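Local coordinates for protein 3-carboxy-cis,cis-muconate cycloisomerase (PDB 1RE5) that belongs to the fumarase/aspartase superfamily of mostly helical enzymes and forms a four-chain assembly, at residues D[26-31]-D[108-113]; D[369-374]-D[423-428]. One frame throughout, in Å; residues are numbered along the deposited sequence.

Interaction 1. Residues D[26-31]-D[108-113]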
ATOM      1  N   GLN D  26     -28.279  -3.221  12.978  1.00 27.31           N
ATOM      2  CA  GLN D  26     -28.723  -2.497  14.158  1.00 28.64           C
ATOM      3  C   GLN D  26     -28.335  -1.037  14.153  1.00 29.22           C
ATOM      4  O   GLN D  26     -29.121  -0.181  14.564  1.00 29.63           O
ATOM      5  CB  GLN D  26     -28.196  -3.139  15.432  1.00 29.36           C
ATOM      6  CG  GLN D  26     -28.999  -2.742  16.664  1.00 29.52           C
ATOM      7  CD  GLN D  26     -30.483  -3.051  16.503  1.00 31.20           C
ATOM      8  OE1 GLN D  26     -30.885  -4.214  16.294  1.00 30.59           O
ATOM      9  NE2 GLN D  26     -31.308  -2.011  16.599  1.00 30.18           N
ATOM     10  N   GLY D  27     -27.121  -0.751  13.698  1.00 30.06           N
ATOM     11  CA  GLY D  27     -26.672   0.631  13.658  1.00 29.33           C
ATOM     12  C   GLY D  27     -27.624   1.492  12.845  1.00 29.61           C
ATOM     13  O   GLY D  27     -28.032   2.565  13.285  1.00 30.19           O
ATOM     14  N   MET D  28     -27.990   1.019  11.657  1.00 29.25           N
ATOM     15  CA  MET D  28     -28.893   1.762  10.789  1.00 29.88           C
ATOM     16  C   MET D  28     -30.306   1.855  11.376  1.00 30.53           C
ATOM     17  O   MET D  28     -30.941   2.916  11.339  1.00 32.05           O
ATOM     18  CB  MET D  28     -28.931   1.122   9.397  1.00 29.58           C
ATOM     19  CG  MET D  28     -27.636   1.274   8.629  1.00 27.61           C
ATOM     20  SD  MET D  28     -27.712   0.614   6.963  1.00 30.29           S
ATOM     21  CE  MET D  28     -27.312  -1.103   7.218  1.00 28.46           C
ATOM     22  N   LEU D  29     -30.800   0.752  11.923  1.00 29.83           N
ATOM     23  CA  LEU D  29     -32.120   0.765  12.526  1.00 29.13           C
ATOM     24  C   LEU D  29     -32.134   1.766  13.681  1.00 30.10           C
ATOM     25  O   LEU D  29     -33.101   2.520  13.842  1.00 30.08           O
ATOM     26  CB  LEU D  29     -32.490  -0.633  13.012  1.00 27.01           C
ATOM     27  CG  LEU D  29     -32.640  -1.613  11.845  1.00 26.03           C
ATOM     28  CD1 LEU D  29     -32.805  -3.044  12.364  1.00 25.80           C
ATOM     29  CD2 LEU D  29     -33.817  -1.190  10.987  1.00 24.22           C
ATOM     30  N   ASP D  30     -31.063   1.785  14.471  1.00 30.82           N
ATOM     31  CA  ASP D  30     -30.956   2.724  15.590  1.00 32.29           C
ATOM     32  C   ASP D  30     -31.125   4.146  15.066  1.00 32.90           C
ATOM     33  O   ASP D  30     -31.740   5.007  15.714  1.00 33.22           O
ATOM     34  CB  ASP D  30     -29.589   2.596  16.267  1.00 33.45           C
ATOM     35  CG  ASP D  30     -29.537   1.455  17.265  1.00 36.01           C
ATOM     36  OD1 ASP D  30     -30.343   0.499  17.144  1.00 36.14           O
ATOM     37  OD2 ASP D  30     -28.676   1.513  18.169  1.00 36.95           O
ATOM     38  N   PHE D  31     -30.567   4.385  13.884  1.00 32.95           N
ATOM     39  CA  PHE D  31     -30.663   5.689  13.254  1.00 32.63           C
ATOM     40  C   PHE D  31     -32.120   5.984  12.904  1.00 33.16           C
ATOM     41  O   PHE D  31     -32.633   7.054  13.234  1.00 32.99           O
ATOM     42  CB  PHE D  31     -29.825   5.726  11.979  1.00 30.87           C
ATOM     43  CG  PHE D  31     -30.060   6.953  11.144  1.00 30.17           C
ATOM     44  CD1 PHE D  31     -29.518   8.186  11.522  1.00 27.36           C
ATOM     45  CD2 PHE D  31     -30.859   6.885  10.000  1.00 29.27           C
ATOM     46  CE1 PHE D  31     -29.762   9.328  10.777  1.00 27.29           C
ATOM     47  CE2 PHE D  31     -31.113   8.029   9.245  1.00 29.90           C
ATOM     48  CZ  PHE D  31     -30.562   9.256   9.635  1.00 29.21           C
ATOM     49  N   ASP D 108     -26.927   8.820   4.973  1.00 28.30           N
ATOM     50  CA  ASP D 108     -27.146   9.339   6.318  1.00 27.50           C
ATOM     51  C   ASP D 108     -27.285   8.168   7.276  1.00 27.77           C
ATOM     52  O   ASP D 108     -26.676   8.158   8.357  1.00 27.24           O
ATOM     53  CB  ASP D 108     -28.421  10.174   6.390  1.00 26.79           C
ATOM     54  CG  ASP D 108     -28.314  11.469   5.627  1.00 27.89           C
ATOM     55  OD1 ASP D 108     -27.243  12.099   5.673  1.00 28.78           O
ATOM     56  OD2 ASP D 108     -29.310  11.874   4.991  1.00 30.10           O
ATOM     57  N   ALA D 109     -28.081   7.178   6.870  1.00 26.35           N
ATOM     58  CA  ALA D 109     -28.313   6.005   7.710  1.00 26.58           C
ATOM     59  C   ALA D 109     -27.069   5.132   7.815  1.00 26.74           C
ATOM     60  O   ALA D 109     -26.720   4.642   8.892  1.00 26.28           O
ATOM     61  CB  ALA D 109     -29.469   5.191   7.163  1.00 26.44           C
ATOM     62  N   MET D 110     -26.404   4.937   6.685  1.00 26.78           N
ATOM     63  CA  MET D 110     -25.196   4.129   6.636  1.00 25.81           C
ATOM     64  C   MET D 110     -24.007   4.710   7.428  1.00 25.97           C
ATOM     65  O   MET D 110     -23.405   4.018   8.258  1.00 25.48           O
ATOM     66  CB  MET D 110     -24.803   3.936   5.190  1.00 25.46           C
ATOM     67  CG  MET D 110     -25.837   3.204   4.396  1.00 26.35           C
ATOM     68  SD  MET D 110     -25.129   2.732   2.821  1.00 30.48           S
ATOM     69  CE  MET D 110     -26.098   3.779   1.724  1.00 31.96           C
ATOM     70  N   ASP D 111     -23.656   5.968   7.176  1.00 25.14           N
ATOM     71  CA  ASP D 111     -22.540   6.567   7.895  1.00 25.46           C
ATOM     72  C   ASP D 111     -22.833   6.693   9.388  1.00 25.72           C
ATOM     73  O   ASP D 111     -21.972   6.409  10.225  1.00 26.14           O
ATOM     74  CB  ASP D 111     -22.193   7.953   7.328  1.00 25.59           C
ATOM     75  CG  ASP D 111     -21.302   7.891   6.092  1.00 25.34           C
ATOM     76  OD1 ASP D 111     -20.881   6.780   5.683  1.00 25.07           O
ATOM     77  OD2 ASP D 111     -21.017   8.974   5.528  1.00 26.58           O
ATOM     78  N   THR D 112     -24.037   7.128   9.736  1.00 25.74           N
ATOM     79  CA  THR D 112     -24.354   7.275  11.146  1.00 25.92           C
ATOM     80  C   THR D 112     -24.356   5.919  11.820  1.00 26.23           C
ATOM     81  O   THR D 112     -23.854   5.779  12.938  1.00 27.77           O
ATOM     82  CB  THR D 112     -25.707   7.952  11.362  1.00 26.17           C
ATOM     83  OG1 THR D 112     -25.662   9.290  10.828  1.00 26.92           O
ATOM     84  CG2 THR D 112     -26.032   8.005  12.861  1.00 24.77           C
ATOM     85  N   GLY D 113     -24.905   4.916  11.138  1.00 25.43           N
ATOM     86  CA  GLY D 113     -24.930   3.578  11.697  1.00 25.46           C
ATOM     87  C   GLY D 113     -23.506   3.120  11.971  1.00 26.83           C
ATOM     88  O   GLY D 113     -23.219   2.511  13.010  1.00 27.31           O
TER

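Interaction 2. Residues D[369-374]-D[423-428]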
ATOM      1  N   GLU D 369      33.783  -0.155  26.374  1.00 53.08           N
ATOM      2  CA  GLU D 369      33.502   1.265  26.560  1.00 54.25           C
ATOM      3  C   GLU D 369      33.465   1.674  28.044  1.00 55.59           C
ATOM      4  O   GLU D 369      34.060   2.688  28.422  1.00 55.24           O
ATOM      5  CB  GLU D 369      32.181   1.610  25.859  1.00 53.20           C
ATOM      6  CG  GLU D 369      31.666   3.016  26.101  1.00 54.38           C
ATOM      7  CD  GLU D 369      30.300   3.256  25.472  1.00 54.54           C
ATOM      8  OE1 GLU D 369      30.230   3.368  24.229  1.00 55.05           O
ATOM      9  OE2 GLU D 369      29.297   3.321  26.219  1.00 53.32           O
ATOM     10  N   ALA D 370      32.783   0.879  28.871  1.00 56.88           N
ATOM     11  CA  ALA D 370      32.661   1.143  30.308  1.00 58.50           C
ATOM     12  C   ALA D 370      34.029   1.189  30.991  1.00 60.88           C
ATOM     13  O   ALA D 370      34.223   1.900  31.980  1.00 61.60           O
ATOM     14  CB  ALA D 370      31.791   0.073  30.962  1.00 56.49           C
ATOM     15  N   VAL D 371      34.965   0.410  30.457  1.00 63.18           N
ATOM     16  CA  VAL D 371      36.324   0.340  30.980  1.00 64.89           C
ATOM     17  C   VAL D 371      37.116   1.518  30.433  1.00 65.90           C
ATOM     18  O   VAL D 371      37.893   2.146  31.152  1.00 66.15           O
ATOM     19  CB  VAL D 371      37.013  -0.987  30.551  1.00 65.18           C
ATOM     20  CG1 VAL D 371      38.511  -0.919  30.816  1.00 65.58           C
ATOM     21  CG2 VAL D 371      36.401  -2.160  31.312  1.00 65.60           C
ATOM     22  N   SER D 372      36.895   1.815  29.155  1.00 67.47           N
ATOM     23  CA  SER D 372      37.580   2.906  28.473  1.00 69.09           C
ATOM     24  C   SER D 372      37.463   4.257  29.169  1.00 70.60           C
ATOM     25  O   SER D 372      38.423   5.029  29.182  1.00 70.98           O
ATOM     26  CB  SER D 372      37.059   3.043  27.047  1.00 68.78           C
ATOM     27  OG  SER D 372      37.745   4.084  26.372  1.00 69.16           O
ATOM     28  N   ILE D 373      36.296   4.555  29.735  1.00 72.27           N
ATOM     29  CA  ILE D 373      36.110   5.832  30.418  1.00 73.56           C
ATOM     30  C   ILE D 373      36.882   5.872  31.732  1.00 74.48           C
ATOM     31  O   ILE D 373      37.519   6.877  32.045  1.00 75.10           O
ATOM     32  CB  ILE D 373      34.604   6.146  30.679  1.00 73.35           C
ATOM     33  CG1 ILE D 373      33.982   5.094  31.606  1.00 73.81           C
ATOM     34  CG2 ILE D 373      33.856   6.205  29.351  1.00 73.11           C
ATOM     35  CD1 ILE D 373      32.490   5.304  31.872  1.00 72.46           C
ATOM     36  N   VAL D 374      36.845   4.780  32.492  1.00 75.37           N
ATOM     37  CA  VAL D 374      37.560   4.737  33.761  1.00 76.79           C
ATOM     38  C   VAL D 374      39.071   4.808  33.557  1.00 77.50           C
ATOM     39  O   VAL D 374      39.741   5.609  34.199  1.00 77.70           O
ATOM     40  CB  VAL D 374      37.205   3.472  34.574  1.00 76.86           C
ATOM     41  CG1 VAL D 374      38.132   3.346  35.778  1.00 76.81           C
ATOM     42  CG2 VAL D 374      35.754   3.551  35.042  1.00 76.33           C
ATOM     43  N   ARG D 423      34.032  -5.140  38.890  1.00 65.27           N
ATOM     44  CA  ARG D 423      32.880  -4.252  38.778  1.00 64.95           C
ATOM     45  C   ARG D 423      32.730  -3.671  37.372  1.00 62.42           C
ATOM     46  O   ARG D 423      31.633  -3.641  36.827  1.00 62.56           O
ATOM     47  CB  ARG D 423      32.987  -3.115  39.794  1.00 67.91           C
ATOM     48  CG  ARG D 423      31.759  -2.204  39.846  1.00 72.79           C
ATOM     49  CD  ARG D 423      32.064  -0.937  40.627  1.00 76.44           C
ATOM     50  NE  ARG D 423      32.632  -1.257  41.934  1.00 80.75           N
ATOM     51  CZ  ARG D 423      33.415  -0.441  42.636  1.00 82.56           C
ATOM     52  NH1 ARG D 423      33.734   0.763  42.162  1.00 83.13           N
ATOM     53  NH2 ARG D 423      33.889  -0.837  43.814  1.00 83.12           N
ATOM     54  N   LEU D 424      33.833  -3.211  36.790  1.00 59.75           N
ATOM     55  CA  LEU D 424      33.805  -2.637  35.450  1.00 57.04           C
ATOM     56  C   LEU D 424      33.303  -3.603  34.388  1.00 55.41           C
ATOM     57  O   LEU D 424      32.621  -3.201  33.445  1.00 56.18           O
ATOM     58  CB  LEU D 424      35.194  -2.147  35.047  1.00 56.78           C
ATOM     59  CG  LEU D 424      35.633  -0.801  35.614  1.00 57.16           C
ATOM     60  CD1 LEU D 424      37.010  -0.467  35.093  1.00 56.96           C
ATOM     61  CD2 LEU D 424      34.639   0.275  35.203  1.00 57.46           C
ATOM     62  N   LEU D 425      33.649  -4.875  34.531  1.00 53.00           N
ATOM     63  CA  LEU D 425      33.226  -5.874  33.565  1.00 50.76           C
ATOM     64  C   LEU D 425      31.907  -6.521  33.939  1.00 50.17           C
ATOM     65  O   LEU D 425      31.560  -7.573  33.407  1.00 50.46           O
ATOM     66  CB  LEU D 425      34.302  -6.944  33.396  1.00 49.62           C
ATOM     67  CG  LEU D 425      35.406  -6.606  32.394  1.00 49.23           C
ATOM     68  CD1 LEU D 425      34.794  -6.458  31.023  1.00 49.35           C
ATOM     69  CD2 LEU D 425      36.116  -5.328  32.787  1.00 50.21           C
ATOM     70  N   ASP D 426      31.181  -5.895  34.862  1.00 48.88           N
ATOM     71  CA  ASP D 426      29.877  -6.402  35.271  1.00 47.68           C
ATOM     72  C   ASP D 426      28.819  -5.541  34.590  1.00 46.61           C
ATOM     73  O   ASP D 426      28.793  -4.320  34.764  1.00 46.38           O
ATOM     74  CB  ASP D 426      29.708  -6.350  36.792  1.00 47.47           C
ATOM     75  CG  ASP D 426      28.315  -6.755  37.232  1.00 48.24           C
ATOM     76  OD1 ASP D 426      27.725  -7.644  36.590  1.00 49.74           O
ATOM     77  OD2 ASP D 426      27.802  -6.197  38.221  1.00 49.79           O
ATOM     78  N   PRO D 427      27.940  -6.172  33.792  1.00 45.68           N
ATOM     79  CA  PRO D 427      26.863  -5.507  33.055  1.00 44.14           C
ATOM     80  C   PRO D 427      25.962  -4.686  33.954  1.00 42.98           C
ATOM     81  O   PRO D 427      25.581  -3.573  33.604  1.00 43.30           O
ATOM     82  CB  PRO D 427      26.105  -6.667  32.422  1.00 43.95           C
ATOM     83  CG  PRO D 427      27.129  -7.726  32.304  1.00 44.40           C
ATOM     84  CD  PRO D 427      27.871  -7.629  33.594  1.00 44.84           C
ATOM     85  N   ALA D 428      25.623  -5.244  35.110  1.00 41.72           N
ATOM     86  CA  ALA D 428      24.747  -4.573  36.058  1.00 41.68           C
ATOM     87  C   ALA D 428      25.191  -3.142  36.391  1.00 42.36           C
ATOM     88  O   ALA D 428      24.386  -2.313  36.827  1.00 42.78           O
ATOM     89  CB  ALA D 428      24.658  -5.394  37.322  1.00 40.97           C
TER

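Interaction 1. Residues D[26-31]-D[108-113]
Gly27 and Gly113 meet where helix 21-40 crosses helix 106-142, in the Lyase family region of this fumarase/aspartase-type fold. The contact is a glycine-to-glycine helix crossing, flanked by side chains. Over the short segments the axes come within 7.8 Å, at 116° between their N-to-C directions. The backbones touch directly: Gly27 C lies 3.6 Å from Gly113 CA. Neither residue has a side chain, so the two backbones face each other at this point.

The aromatic contact lies to one side of the glycines. Phe31 CG stands anti to the backbone N (chi1 170°), which carries the ring toward helix 106-142. Ala109 CA sits over one ring face, 4.0 Å from the Phe31 ring centroid, in a CH-pi contact. The carbonyl Asp108 O is above the rim of the ring. Thr112 CG2 comes in obliquely, 3.7 Å from Phe31 CD1. Leu213 of helix 206-217 also touches Phe31.

The methionines make a separate apolar contact. Met28 SD approaches Met110 CG at 4.1 Å, and Leu81 of helix 78-92 also packs on Met28. Met28 CG lies 3.5 Å from Ala109 O, an apolar touch on a carbonyl.

The polar groups bond within their own helix or to other parts of the chain. The Asp108 carboxylate turns away from the contact and takes N-H groups of Thr105, Gly193 and Gly194. Thr112 OG1 accepts from Gln191 N and donates to Asp108 O at 2.9 Å. That carbonyl also receives Thr112 N, and its hydroxyl donor stands 16° out of the carbonyl plane.

Interaction 2. Residues D[369-374]-D[423-428]
Leu424 is the main bump of this contact. Its side chain points from the end of helix 418-424 at helix 368-378 and enters the hollow between Ala370, Val371 and Val374. The three positions are spaced as i, i+1 and i+4, so they share one side of the helix. CB and the two methyls of Leu424 divide these neighbours between them. CB lies 3.9 Å from Val371 CG2, and these two side chains cross at about a right angle. Leu424 CD2 reaches to 3.6 Å from the carbonyl Ala370 O. The same methyl meets Val374 CG2 at 3.5 Å, while Leu424 CD1 lies 4.0 Å from Val374 CG1. Leu424 and Val374 thus reach toward each other tip to tip.

Both segments belong to the region matching the adenylosuccinate lyase C-terminus, a mainly helical part of the chain. Here one helix packs against the end of another and the turn that follows it. Leu425 is the first residue to leave helical geometry. Asp426 N still bonds back to Arg423 O, which holds this turn closed.

Leu425 supplies a second, smaller bump. Its side chain sets off alongside helix 368-378, and the torsions chi1 -85° and chi2 -63° turn CD2 to 3.5 Å from Val371 CG2. Val371 CG2, anti to its own carbonyl carbon, is the methyl that both leucines touch. Leu388 of helix 381-397 also packs on Val371, and Leu416 on Leu424. From the same turn, Asp426 OD1 forms a salt bridge with Arg356 NH1 of helix 352-359.

How the interactions relate
Interactions 1 and 2 lie on opposite sides of the chain's centre, with their own centres about 64 Å apart and nearest atoms about 53 Å apart. They share no helix and belong to different family regions. Interaction 1 is almost wholly buried; interaction 2 is partly buried. The first joins two continuing helices and covers 328 Å². The second sets a helix against a helix end and turn, covering 224 Å². Glycine backbone contact and an aromatic face mark 26-31 with 108-113. Branched aliphatic methyls mark 369-374 with 423-428. Ala201 of the second subunit packs on Glu369, in segment 369-374 but outside the contact itself. No other chain of the assembly touches the segments of interaction 1.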